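Local atomic coordinates of phospholipase C beta (Meleagris gallopavo, PDB entry 1JAD), a protein that belongs to the phospholipase C beta family and is represented here by its C-terminal region, an elongated bundle of long alpha-helices found as a two-chain assembly. Residues Gln57-Ser60 against Val61-Leu64; Gln75-Glu78 against Leu79-Leu83; Lys112-Glu115 against Leu116-Lys120; Ala19-Ala22 against Glu23-Met27; Ser159-Ala162 against Ala163-Leu167. All blocks are in the same frame, centred on the assembly; numbering follows the deposited sequence.

Contact 1: residues Gln57-Ser60 against Val61-Leu64; sequences QKYS and VLFL
Y59 presents one ring face to L62 and one ring edge to F63. The methyl CD1 of L62 sits over the centre of the Y59 ring, 4.1 Å from the centroid and only 5° off the ring normal. This is a CH-pi contact. In L62, chi1 of -59° with an extended chi2 carries CD1 to the ring. The same methyl meets the extended chain of K58, with L62 CD1 4.1 Å from K58 CE. The F63 ring plane stands at 83° to that of Y59, in a T-shaped (edge-to-face) pair with centroids 5.9 Å apart. Y59 gives the edge and F63 the face. Y59 CD2 comes 4.3 Å from F63 CZ, toward the rim of the F63 face. The backbone is helical, with L62 N bonded to K58 O at 3.3 Å. L64 N bonds to S60 O at 3.1 Å. Beyond the segments, F63 packs on Y241, M242 and V245 of helix 161-245. The chemistry across the contact is thus largely apolar and aromatic, while the phenol hydroxyl of Y59 is hydrogen-bonded to E86 on helix 75-155.

Contact 2: residues Gln75-Glu78 against Leu79-Leu83; sequences QVVE and LKERL
The guanidinium of R82 lies near the carbonyl oxygen of E78, one helical turn back. E78 O stands oblique to the guanidinium plane. It is 3.3 Å from R82 NE and 3.5 Å from R82 NH2. R82 reaches it by a bend at chi3 (-52°), which folds the head group back along the helix. R82 NH2 also comes 4.1 Å from E78 CB. The E81 carboxylate carbon CD lies 4.0 Å from V77 CG1, and the two side chains cross at a slant. E81 OE2 is also close to E165 OE2 of the second subunit, an approach of like charges. L79 uses its branch point: L79 CG is 3.5 Å from the carbonyl O of Q75. K80 N bonds to V76 O at 2.8 Å, and E81 N bonds to V77 O at 2.9 Å with a nearly straight N-H (171°). K80 NZ forms a salt bridge with E84. V76, L79 and L83 meet the neighbouring helices: L79 packs on L62 and F63 of helix 28-64, while V76 touches M242 of helix 161-245. R82 also lies on Y59. These turns lie near the start of helix 75-155, in a bundle of long helices.

Contact 3: residues Lys112-Glu115 against Leu116-Lys120; sequences KITE and LAREK
Main-chain hydrogen bonds join A117, R118 and E119 to the residues four places earlier. A117 N meets I113 O at 2.9 Å with an N-H angle of 166°. E119 N meets E115 O at 3.0 Å. R118 N meets T114 O at 2.9 Å, but from above the carbonyl plane, 38° out of it. Charge pairing is found on one side of the helix. K112 NZ forms a salt bridge with E115 OE2 at 3.2 Å, on the syn side but tilted 27° out of the carboxylate plane. The chain of E115 is extended beyond CG, which carries the carboxylate out to the lysine tip. A side-chain carbon also meets a backbone oxygen: A117 CB is 3.3 Å from I113 O. The R118 head group makes a separate approach, with T114 CG2 4.3 Å from R118 NH1 and oblique to the guanidinium plane. T114 OG1 bonds to T110 O. Around the turn, I113 packs on L21, L24 and F30, L116 on M27, and T114 on L205. R118 touches T114 of the second subunit. Such a pattern belongs to an amphipathic helix in a helical bundle. I113, L116 and A117 are buried, and the i to i+3 salt bridge has its E115 end exposed, while K112 lies along L29 and L33.

Contact 4: residues Ala19-Ala22 against Glu23-Met27; sequences ASLA and ELQQM
A capping box closes the start of the short helix 21-24, with S20 at the N-cap and E23 three residues on. The two residues exchange bonds, each from backbone to side chain. E23 N donates to S20 OG at 3.4 Å, and S20 N donates to E23 OE2 at 3.3 Å. Both bonds are long and weak, although their N-H angles are fair, 157° and 154°. The serine hydroxyl is placed between its own N and carbonyl carbon (chi1 55°), where it can face the amide of E23. The glutamate leaves beside its backbone N and then runs extended, which brings the carboxylate back beside S20 and A19. E23 CG lies 3.4 Å from S20 OG, alongside the hydroxyl. A19 CB comes 3.9 Å from E23 OE1. It also makes an apolar contact just before the cap, 4.0 Å from the methyl CD2 of L24. The first helical bond follows, L24 N to S20 O at 3.2 Å. At the far end, Q26 CG, beside its own backbone N, comes 3.1 Å from A22 O. The turn packs against helix 75-155, with L21 on I113 and L24 on A117. L24 to M27 form a type I beta turn, and M27 is the N-cap position of helix 28-64. The capping box is a motif of helix N-termini, and here it starts the short helix 21-24 that precedes helix 28-64.

Contact 5: residues Ser159-Ala162 against Ala163-Leu167; sequences SDKA and AQERL
R166 folds back over the A162 carbonyl, and its side chain can be followed from CB outward. R166 CB starts 3.7 Å from A162 O. CG comes closer to that oxygen, and CD stays near it. The chain then bends at chi3 (-74°) and turns NE inward. R166 NE donates to A162 O at 2.7 Å, with an N-H angle of 150°. The donor stands 50° out of the carbonyl plane, while the oxygen lies at the guanidinium edge, slightly tilted from that plane. R166 CZ follows at 3.6 Å from A162 O. The NH2 end comes toward A163, but it is modelled too close there, and its exact place is doubtful. It points in the general direction of the D160 carboxylate, beyond salt-bridge range. A162 O also receives a long, weak bond from R166 N.

D160 sits beside A163. Its CG is anti to the backbone N, which sends the carboxylate toward A163, with D160 OD2 3.6 Å from A163 CB. D160 O accepts a nearly straight bond from Q164 N at 3.0 Å. K161 and E165 run alongside each other, with E165 OE1 3.7 Å from K161 CB. E165 OE2 lies near E81 OE2 of the second subunit, a like-charge approach. K161 also packs on L72 of the second subunit, and Q164 on M154 and M155 of helix 75-155. A162 O is held chiefly by R166 NE, with a weak second bond from R166 N, so the side chain supplements the main-chain bonding of this loosely hydrogen-bonded first turn.

Along the chain the order is contact 4, contact 1, contact 2, contact 3, contact 5. Contacts 2 and 3 both lie on helix 75-155, with centres about 55 Å apart. Contact 1 is near the end of helix 28-64 and touches contact 2, its centre about 11 Å away, through Y59 and F63 against L79, R82 and L83. Contact 4, on helix 21-24, touches contact 3 near the spatial centre of the chain, about 10 Å between centres. Contact 5 begins helix 161-245 and lies on the opposite side of the chain's centre from contacts 1 and 2, about 115 Å from contact 1 between centres. The long helices thus make one extended rod, sampled at both ends and the middle.

Contact 1: residues Gln57-Ser60 against Val61-Leu64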
loop_
_atom_site.group_PDB
_atom_site.type_symbol
_atom_site.label_atom_id
_atom_site.label_comp_id
_atom_site.label_asym_id
_atom_site.label_seq_id
_atom_site.Cartn_x
_atom_site.Cartn_y
_atom_site.Cartn_z
ATOM N N GLN A 57 -9.726 42.779 25.481
ATOM C CA GLN A 57 -10.218 43.013 26.832
ATOM C C GLN A 57 -9.054 43.460 27.710
ATOM O O GLN A 57 -9.173 44.410 28.477
ATOM C CB GLN A 57 -10.842 41.732 27.400
ATOM C CG GLN A 57 -11.188 41.778 28.895
ATOM C CD GLN A 57 -12.127 42.922 29.273
ATOM O OE1 GLN A 57 -11.763 44.101 29.181
ATOM N NE2 GLN A 57 -13.344 42.576 29.696
ATOM N N LYS A 58 -7.928 42.766 27.578
ATOM C CA LYS A 58 -6.726 43.072 28.339
ATOM C C LYS A 58 -6.301 44.522 28.127
ATOM O O LYS A 58 -5.874 45.197 29.070
ATOM C CB LYS A 58 -5.598 42.130 27.919
ATOM C CG LYS A 58 -4.250 42.422 28.557
ATOM C CD LYS A 58 -3.171 41.553 27.930
ATOM C CE LYS A 58 -1.788 41.956 28.408
ATOM N NZ LYS A 58 -0.701 41.205 27.697
ATOM N N TYR A 59 -6.407 45.005 26.891
ATOM C CA TYR A 59 -6.039 46.384 26.598
ATOM C C TYR A 59 -7.133 47.385 26.917
ATOM O O TYR A 59 -6.990 48.574 26.646
ATOM C CB TYR A 59 -5.599 46.540 25.144
ATOM C CG TYR A 59 -4.173 46.109 24.936
ATOM C CD1 TYR A 59 -3.792 44.775 25.096
ATOM C CD2 TYR A 59 -3.183 47.052 24.655
ATOM C CE1 TYR A 59 -2.458 44.391 24.988
ATOM C CE2 TYR A 59 -1.848 46.681 24.545
ATOM C CZ TYR A 59 -1.490 45.351 24.716
ATOM O OH TYR A 59 -0.159 44.994 24.644
ATOM N N SER A 60 -8.230 46.897 27.485
ATOM C CA SER A 60 -9.331 47.765 27.879
ATOM C C SER A 60 -8.859 48.306 29.220
ATOM O O SER A 60 -8.889 49.509 29.477
ATOM C CB SER A 60 -10.608 46.953 28.101
ATOM O OG SER A 60 -10.834 46.047 27.042
ATOM N N VAL A 61 -8.419 47.378 30.066
ATOM C CA VAL A 61 -7.917 47.682 31.393
ATOM C C VAL A 61 -6.674 48.565 31.295
ATOM O O VAL A 61 -6.633 49.655 31.865
ATOM C CB VAL A 61 -7.554 46.375 32.150
ATOM C CG1 VAL A 61 -7.042 46.691 33.543
ATOM C CG2 VAL A 61 -8.767 45.474 32.231
ATOM N N LEU A 62 -5.671 48.094 30.560
ATOM C CA LEU A 62 -4.424 48.830 30.395
ATOM C C LEU A 62 -4.639 50.263 29.912
ATOM O O LEU A 62 -4.081 51.207 30.474
ATOM C CB LEU A 62 -3.506 48.082 29.424
ATOM C CG LEU A 62 -3.145 46.656 29.853
ATOM C CD1 LEU A 62 -2.204 46.020 28.841
ATOM C CD2 LEU A 62 -2.493 46.695 31.221
ATOM N N PHE A 63 -5.452 50.421 28.872
ATOM C CA PHE A 63 -5.742 51.736 28.314
ATOM C C PHE A 63 -6.433 52.699 29.270
ATOM O O PHE A 63 -5.951 53.811 29.492
ATOM C CB PHE A 63 -6.592 51.595 27.045
ATOM C CG PHE A 63 -5.790 51.367 25.792
ATOM C CD1 PHE A 63 -6.412 50.927 24.629
ATOM C CD2 PHE A 63 -4.423 51.632 25.758
ATOM C CE1 PHE A 63 -5.683 50.754 23.450
ATOM C CE2 PHE A 63 -3.690 51.462 24.583
ATOM C CZ PHE A 63 -4.320 51.023 23.428
ATOM N N LEU A 64 -7.562 52.277 29.829
ATOM C CA LEU A 64 -8.318 53.130 30.737
ATOM C C LEU A 64 -7.780 53.180 32.163
ATOM O O LEU A 64 -8.422 53.740 33.056
ATOM C CB LEU A 64 -9.785 52.700 30.746
ATOM C CG LEU A 64 -10.459 52.835 29.378
ATOM C CD1 LEU A 64 -11.917 52.401 29.477
ATOM C CD2 LEU A 64 -10.352 54.279 28.894
#

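Contact 2: residues Gln75-Glu78 against Leu79-Leu83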
loop_
_atom_site.group_PDB
_atom_site.type_symbol
_atom_site.label_atom_id
_atom_site.label_comp_id
_atom_site.label_asym_id
_atom_site.label_seq_id
_atom_site.Cartn_x
_atom_site.Cartn_y
_atom_site.Cartn_z
ATOM N N GLN A 75 1.927 57.576 26.923
ATOM C CA GLN A 75 1.878 56.162 27.263
ATOM C C GLN A 75 0.743 55.417 26.561
ATOM O O GLN A 75 0.596 54.208 26.722
ATOM C CB GLN A 75 1.766 56.005 28.785
ATOM C CG GLN A 75 0.982 57.128 29.492
ATOM C CD GLN A 75 1.768 58.444 29.588
ATOM O OE1 GLN A 75 1.250 59.463 30.061
ATOM N NE2 GLN A 75 3.025 58.417 29.155
ATOM N N VAL A 76 -0.057 56.140 25.782
ATOM C CA VAL A 76 -1.162 55.526 25.057
ATOM C C VAL A 76 -0.598 54.866 23.799
ATOM O O VAL A 76 -1.018 53.776 23.411
ATOM C CB VAL A 76 -2.222 56.573 24.648
ATOM C CG1 VAL A 76 -1.636 57.549 23.641
ATOM C CG2 VAL A 76 -3.439 55.880 24.071
ATOM N N VAL A 77 0.361 55.539 23.172
ATOM C CA VAL A 77 0.997 55.022 21.972
ATOM C C VAL A 77 1.816 53.803 22.370
ATOM O O VAL A 77 1.834 52.793 21.667
ATOM C CB VAL A 77 1.929 56.077 21.341
ATOM C CG1 VAL A 77 2.589 55.513 20.095
ATOM C CG2 VAL A 77 1.141 57.328 21.003
ATOM N N GLU A 78 2.485 53.913 23.511
ATOM C CA GLU A 78 3.315 52.842 24.049
ATOM C C GLU A 78 2.519 51.541 24.047
ATOM O O GLU A 78 3.067 50.462 23.824
ATOM C CB GLU A 78 3.718 53.183 25.484
ATOM C CG GLU A 78 4.388 54.547 25.658
ATOM C CD GLU A 78 5.869 54.537 25.325
ATOM O OE1 GLU A 78 6.238 54.064 24.225
ATOM O OE2 GLU A 78 6.660 55.015 26.169
ATOM N N LEU A 79 1.221 51.658 24.304
ATOM C CA LEU A 79 0.331 50.508 24.348
ATOM C C LEU A 79 -0.296 50.215 22.993
ATOM O O LEU A 79 -0.494 49.060 22.632
ATOM C CB LEU A 79 -0.783 50.743 25.368
ATOM C CG LEU A 79 -0.430 50.843 26.849
ATOM C CD1 LEU A 79 -1.649 51.288 27.635
ATOM C CD2 LEU A 79 0.071 49.497 27.343
ATOM N N LYS A 80 -0.621 51.267 22.255
ATOM C CA LYS A 80 -1.232 51.117 20.945
ATOM C C LYS A 80 -0.366 50.236 20.061
ATOM O O LYS A 80 -0.843 49.259 19.492
ATOM C CB LYS A 80 -1.423 52.488 20.299
ATOM C CG LYS A 80 -2.084 52.468 18.936
ATOM C CD LYS A 80 -2.303 53.894 18.450
ATOM C CE LYS A 80 -2.885 53.936 17.046
ATOM N NZ LYS A 80 -1.952 53.343 16.047
ATOM N N GLU A 81 0.912 50.575 19.956
ATOM C CA GLU A 81 1.825 49.792 19.134
ATOM C C GLU A 81 2.007 48.387 19.710
ATOM O O GLU A 81 2.080 47.398 18.974
ATOM C CB GLU A 81 3.186 50.484 19.047
ATOM C CG GLU A 81 3.146 51.915 18.526
ATOM C CD GLU A 81 4.539 52.472 18.276
ATOM O OE1 GLU A 81 5.388 52.386 19.189
ATOM O OE2 GLU A 81 4.786 53.001 17.170
ATOM N N ARG A 82 2.083 48.313 21.036
ATOM C CA ARG A 82 2.261 47.050 21.742
ATOM C C ARG A 82 1.090 46.117 21.459
ATOM O O ARG A 82 1.258 44.901 21.375
ATOM C CB ARG A 82 2.366 47.322 23.237
ATOM C CG ARG A 82 2.720 46.124 24.090
ATOM C CD ARG A 82 2.906 46.591 25.521
ATOM N NE ARG A 82 3.837 47.716 25.569
ATOM C CZ ARG A 82 4.121 48.416 26.662
ATOM N NH1 ARG A 82 3.544 48.112 27.820
ATOM N NH2 ARG A 82 4.975 49.432 26.593
ATOM N N LEU A 83 -0.095 46.707 21.323
ATOM C CA LEU A 83 -1.321 45.971 21.031
ATOM C C LEU A 83 -1.217 45.389 19.631
ATOM O O LEU A 83 -1.484 44.211 19.407
ATOM C CB LEU A 83 -2.519 46.915 21.093
ATOM C CG LEU A 83 -3.873 46.340 20.685
ATOM C CD1 LEU A 83 -4.249 45.183 21.594
ATOM C CD2 LEU A 83 -4.923 47.437 20.758
#

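Contact 3: residues Lys112-Glu115 against Leu116-Lys120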
loop_
_atom_site.group_PDB
_atom_site.type_symbol
_atom_site.label_atom_id
_atom_site.label_comp_id
_atom_site.label_asym_id
_atom_site.label_seq_id
_atom_site.Cartn_x
_atom_site.Cartn_y
_atom_site.Cartn_z
ATOM N N LYS A 112 -6.845 7.240 5.621
ATOM C CA LYS A 112 -8.174 6.653 5.537
ATOM C C LYS A 112 -8.412 6.021 4.171
ATOM O O LYS A 112 -8.607 4.814 4.071
ATOM C CB LYS A 112 -9.251 7.708 5.810
ATOM C CG LYS A 112 -10.575 7.108 6.259
ATOM C CD LYS A 112 -10.332 6.255 7.506
ATOM C CE LYS A 112 -11.608 5.672 8.106
ATOM N NZ LYS A 112 -11.283 4.858 9.319
ATOM N N ILE A 113 -8.399 6.830 3.119
ATOM C CA ILE A 113 -8.626 6.292 1.789
ATOM C C ILE A 113 -7.663 5.171 1.444
ATOM O O ILE A 113 -8.058 4.200 0.801
ATOM C CB ILE A 113 -8.577 7.385 0.699
ATOM C CG1 ILE A 113 -9.914 8.121 0.669
ATOM C CG2 ILE A 113 -8.305 6.769 -0.663
ATOM C CD1 ILE A 113 -10.086 9.042 -0.513
ATOM N N THR A 114 -6.408 5.284 1.862
ATOM C CA THR A 114 -5.466 4.213 1.576
ATOM C C THR A 114 -5.969 2.942 2.244
ATOM O O THR A 114 -5.742 1.836 1.754
ATOM C CB THR A 114 -4.069 4.555 2.070
ATOM O OG1 THR A 114 -3.513 5.570 1.226
ATOM C CG2 THR A 114 -3.177 3.330 2.043
ATOM N N GLU A 115 -6.668 3.114 3.359
ATOM C CA GLU A 115 -7.247 1.996 4.089
ATOM C C GLU A 115 -8.298 1.326 3.213
ATOM O O GLU A 115 -8.131 0.184 2.785
ATOM C CB GLU A 115 -7.898 2.493 5.388
ATOM C CG GLU A 115 -8.903 1.513 6.004
ATOM C CD GLU A 115 -9.593 2.053 7.254
ATOM O OE1 GLU A 115 -10.597 1.444 7.681
ATOM O OE2 GLU A 115 -9.131 3.075 7.814
ATOM N N LEU A 116 -9.381 2.053 2.949
ATOM C CA LEU A 116 -10.486 1.551 2.131
ATOM C C LEU A 116 -9.972 0.881 0.850
ATOM O O LEU A 116 -10.308 -0.271 0.562
ATOM C CB LEU A 116 -11.430 2.707 1.782
ATOM C CG LEU A 116 -11.934 3.547 2.966
ATOM C CD1 LEU A 116 -12.723 4.751 2.452
ATOM C CD2 LEU A 116 -12.778 2.689 3.894
ATOM N N ALA A 117 -9.157 1.610 0.091
ATOM C CA ALA A 117 -8.583 1.092 -1.146
ATOM C C ALA A 117 -7.900 -0.243 -0.873
ATOM O O ALA A 117 -8.219 -1.258 -1.496
ATOM C CB ALA A 117 -7.573 2.083 -1.708
ATOM N N ARG A 118 -6.957 -0.228 0.061
ATOM C CA ARG A 118 -6.226 -1.430 0.445
ATOM C C ARG A 118 -7.127 -2.649 0.606
ATOM O O ARG A 118 -6.812 -3.727 0.109
ATOM C CB ARG A 118 -5.482 -1.201 1.763
ATOM C CG ARG A 118 -3.976 -0.997 1.644
ATOM C CD ARG A 118 -3.264 -2.253 1.151
ATOM N NE ARG A 118 -1.812 -2.157 1.300
ATOM C CZ ARG A 118 -1.060 -1.187 0.781
ATOM N NH1 ARG A 118 -1.615 -0.208 0.070
ATOM N NH2 ARG A 118 0.256 -1.197 0.975
ATOM N N GLU A 119 -8.246 -2.478 1.301
ATOM C CA GLU A 119 -9.150 -3.596 1.538
ATOM C C GLU A 119 -9.768 -4.149 0.260
ATOM O O GLU A 119 -9.818 -5.363 0.053
ATOM C CB GLU A 119 -10.252 -3.183 2.514
ATOM C CG GLU A 119 -11.221 -4.297 2.842
ATOM C CD GLU A 119 -12.272 -3.865 3.837
ATOM O OE1 GLU A 119 -12.936 -2.837 3.584
ATOM O OE2 GLU A 119 -12.440 -4.556 4.866
ATOM N N LYS A 120 -10.242 -3.255 -0.596
ATOM C CA LYS A 120 -10.849 -3.670 -1.845
ATOM C C LYS A 120 -9.812 -4.313 -2.755
ATOM O O LYS A 120 -10.043 -5.380 -3.317
ATOM C CB LYS A 120 -11.506 -2.466 -2.523
ATOM C CG LYS A 120 -12.642 -1.888 -1.684
ATOM C CD LYS A 120 -13.407 -0.791 -2.395
ATOM C CE LYS A 120 -14.629 -0.401 -1.578
ATOM N NZ LYS A 120 -15.497 -1.587 -1.285
#

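Contact 4: residues Ala19-Ala22 against Glu23-Met27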
loop_
_atom_site.group_PDB
_atom_site.type_symbol
_atom_site.label_atom_id
_atom_site.label_comp_id
_atom_site.label_asym_id
_atom_site.label_seq_id
_atom_site.Cartn_x
_atom_site.Cartn_y
_atom_site.Cartn_z
ATOM N N ALA A 19 -11.688 0.429 -7.587
ATOM C CA ALA A 19 -12.469 1.636 -7.351
ATOM C C ALA A 19 -11.610 2.846 -7.666
ATOM O O ALA A 19 -10.395 2.822 -7.470
ATOM C CB ALA A 19 -12.937 1.687 -5.896
ATOM N N SER A 20 -12.241 3.898 -8.172
ATOM C CA SER A 20 -11.521 5.119 -8.502
ATOM C C SER A 20 -11.465 6.016 -7.271
ATOM O O SER A 20 -12.110 5.735 -6.258
ATOM C CB SER A 20 -12.211 5.845 -9.656
ATOM O OG SER A 20 -13.569 6.094 -9.347
ATOM N N LEU A 21 -10.690 7.092 -7.360
ATOM C CA LEU A 21 -10.562 8.011 -6.243
ATOM C C LEU A 21 -11.949 8.581 -5.978
ATOM O O LEU A 21 -12.271 8.952 -4.855
ATOM C CB LEU A 21 -9.608 9.160 -6.587
ATOM C CG LEU A 21 -8.805 9.798 -5.445
ATOM C CD1 LEU A 21 -8.371 11.177 -5.868
ATOM C CD2 LEU A 21 -9.635 9.907 -4.189
ATOM N N ALA A 22 -12.761 8.641 -7.030
ATOM C CA ALA A 22 -14.115 9.177 -6.954
ATOM C C ALA A 22 -15.029 8.288 -6.134
ATOM O O ALA A 22 -15.795 8.771 -5.301
ATOM C CB ALA A 22 -14.687 9.351 -8.354
ATOM N N GLU A 23 -14.962 6.986 -6.383
ATOM C CA GLU A 23 -15.789 6.034 -5.654
ATOM C C GLU A 23 -15.454 6.036 -4.163
ATOM O O GLU A 23 -16.346 5.974 -3.314
ATOM C CB GLU A 23 -15.590 4.629 -6.225
ATOM C CG GLU A 23 -16.031 4.492 -7.676
ATOM C CD GLU A 23 -15.851 3.083 -8.214
ATOM O OE1 GLU A 23 -16.377 2.132 -7.593
ATOM O OE2 GLU A 23 -15.192 2.931 -9.263
ATOM N N LEU A 24 -14.162 6.119 -3.862
ATOM C CA LEU A 24 -13.664 6.117 -2.490
ATOM C C LEU A 24 -13.967 7.378 -1.681
ATOM O O LEU A 24 -14.166 7.305 -0.467
ATOM C CB LEU A 24 -12.155 5.871 -2.500
ATOM C CG LEU A 24 -11.757 4.531 -3.115
ATOM C CD1 LEU A 24 -10.244 4.405 -3.178
ATOM C CD2 LEU A 24 -12.358 3.411 -2.288
ATOM N N GLN A 25 -13.986 8.530 -2.350
ATOM C CA GLN A 25 -14.258 9.811 -1.691
ATOM C C GLN A 25 -15.730 9.966 -1.339
ATOM O O GLN A 25 -16.148 11.023 -0.864
ATOM C CB GLN A 25 -13.858 10.977 -2.600
ATOM C CG GLN A 25 -12.386 11.074 -2.906
ATOM C CD GLN A 25 -12.093 12.103 -3.977
ATOM O OE1 GLN A 25 -10.937 12.334 -4.331
ATOM N NE2 GLN A 25 -13.141 12.726 -4.503
ATOM N N GLN A 26 -16.515 8.922 -1.580
ATOM C CA GLN A 26 -17.939 8.977 -1.295
ATOM C C GLN A 26 -18.374 7.971 -0.235
ATOM O O GLN A 26 -19.491 8.045 0.266
ATOM C CB GLN A 26 -18.731 8.753 -2.581
ATOM C CG GLN A 26 -18.332 9.685 -3.711
ATOM C CD GLN A 26 -18.337 11.145 -3.292
ATOM O OE1 GLN A 26 -19.352 11.669 -2.829
ATOM N NE2 GLN A 26 -17.198 11.812 -3.454
HETATM N N MSE A 27 -17.499 7.033 0.110
HETATM C CA MSE A 27 -17.832 6.036 1.121
HETATM C C MSE A 27 -18.152 6.724 2.457
HETATM O O MSE A 27 -17.641 7.809 2.740
HETATM C CB MSE A 27 -16.671 5.043 1.289
HETATM C CG MSE A 27 -16.315 4.294 0.001
HETATM SE SE MSE A 27 -15.042 2.996 0.173
HETATM C CE MSE A 27 -15.874 1.831 1.277
#

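Contact 5: residues Ser159-Ala162 against Ala163-Leu167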
loop_
_atom_site.group_PDB
_atom_site.type_symbol
_atom_site.label_atom_id
_atom_site.label_comp_id
_atom_site.label_asym_id
_atom_site.label_seq_id
_atom_site.Cartn_x
_atom_site.Cartn_y
_atom_site.Cartn_z
ATOM N N SER A 159 -11.282 -54.038 -31.499
ATOM C CA SER A 159 -11.313 -55.222 -30.656
ATOM C C SER A 159 -10.017 -56.010 -30.707
ATOM O O SER A 159 -10.036 -57.237 -30.797
ATOM C CB SER A 159 -12.486 -56.117 -31.053
ATOM O OG SER A 159 -13.722 -55.474 -30.786
ATOM N N ASP A 160 -8.891 -55.301 -30.648
ATOM C CA ASP A 160 -7.576 -55.937 -30.671
ATOM C C ASP A 160 -6.662 -55.311 -29.623
ATOM O O ASP A 160 -6.263 -54.155 -29.756
ATOM C CB ASP A 160 -6.931 -55.791 -32.045
ATOM C CG ASP A 160 -5.592 -56.481 -32.119
ATOM O OD1 ASP A 160 -5.557 -57.707 -31.878
ATOM O OD2 ASP A 160 -4.577 -55.810 -32.405
ATOM N N LYS A 161 -6.326 -56.080 -28.591
ATOM C CA LYS A 161 -5.474 -55.586 -27.510
ATOM C C LYS A 161 -4.337 -54.662 -27.934
ATOM O O LYS A 161 -4.469 -53.441 -27.851
ATOM C CB LYS A 161 -4.912 -56.756 -26.693
ATOM C CG LYS A 161 -5.892 -57.340 -25.675
ATOM C CD LYS A 161 -7.180 -57.831 -26.322
ATOM C CE LYS A 161 -8.165 -58.338 -25.272
ATOM N NZ LYS A 161 -9.458 -58.775 -25.877
ATOM N N ALA A 162 -3.227 -55.239 -28.381
ATOM C CA ALA A 162 -2.067 -54.457 -28.800
ATOM C C ALA A 162 -2.464 -53.126 -29.423
ATOM O O ALA A 162 -1.797 -52.113 -29.217
ATOM C CB ALA A 162 -1.223 -55.254 -29.781
ATOM N N ALA A 163 -3.556 -53.135 -30.183
ATOM C CA ALA A 163 -4.050 -51.930 -30.840
ATOM C C ALA A 163 -4.604 -50.919 -29.844
ATOM O O ALA A 163 -4.114 -49.794 -29.749
ATOM C CB ALA A 163 -5.120 -52.299 -31.849
ATOM N N GLN A 164 -5.627 -51.330 -29.104
ATOM C CA GLN A 164 -6.249 -50.454 -28.126
ATOM C C GLN A 164 -5.296 -49.974 -27.028
ATOM O O GLN A 164 -5.530 -48.938 -26.406
ATOM C CB GLN A 164 -7.481 -51.145 -27.529
ATOM C CG GLN A 164 -7.281 -52.596 -27.151
ATOM C CD GLN A 164 -8.543 -53.233 -26.581
ATOM O OE1 GLN A 164 -9.589 -53.273 -27.235
ATOM N NE2 GLN A 164 -8.447 -53.736 -25.354
ATOM N N GLU A 165 -4.212 -50.708 -26.807
ATOM C CA GLU A 165 -3.242 -50.326 -25.787
ATOM C C GLU A 165 -2.473 -49.135 -26.321
ATOM O O GLU A 165 -2.207 -48.179 -25.597
ATOM C CB GLU A 165 -2.287 -51.486 -25.503
ATOM C CG GLU A 165 -3.005 -52.830 -25.428
ATOM C CD GLU A 165 -4.151 -52.848 -24.423
ATOM O OE1 GLU A 165 -4.976 -53.789 -24.484
ATOM O OE2 GLU A 165 -4.220 -51.936 -23.566
ATOM N N ARG A 166 -2.121 -49.203 -27.600
ATOM C CA ARG A 166 -1.405 -48.124 -28.269
ATOM C C ARG A 166 -2.267 -46.877 -28.241
ATOM O O ARG A 166 -1.796 -45.787 -27.912
ATOM C CB ARG A 166 -1.117 -48.499 -29.723
ATOM C CG ARG A 166 0.054 -49.434 -29.912
ATOM C CD ARG A 166 0.084 -49.977 -31.330
ATOM N NE ARG A 166 -0.967 -50.971 -31.543
ATOM C CZ ARG A 166 -1.204 -51.575 -32.703
ATOM N NH1 ARG A 166 -0.464 -51.287 -33.765
ATOM N NH2 ARG A 166 -2.164 -52.485 -32.798
ATOM N N LEU A 167 -3.536 -47.047 -28.597
ATOM C CA LEU A 167 -4.476 -45.940 -28.610
ATOM C C LEU A 167 -4.702 -45.371 -27.195
ATOM O O LEU A 167 -4.847 -44.161 -27.028
ATOM C CB LEU A 167 -5.793 -46.391 -29.247
ATOM C CG LEU A 167 -5.687 -46.862 -30.709
ATOM C CD1 LEU A 167 -7.062 -47.286 -31.231
ATOM C CD2 LEU A 167 -5.112 -45.747 -31.566
#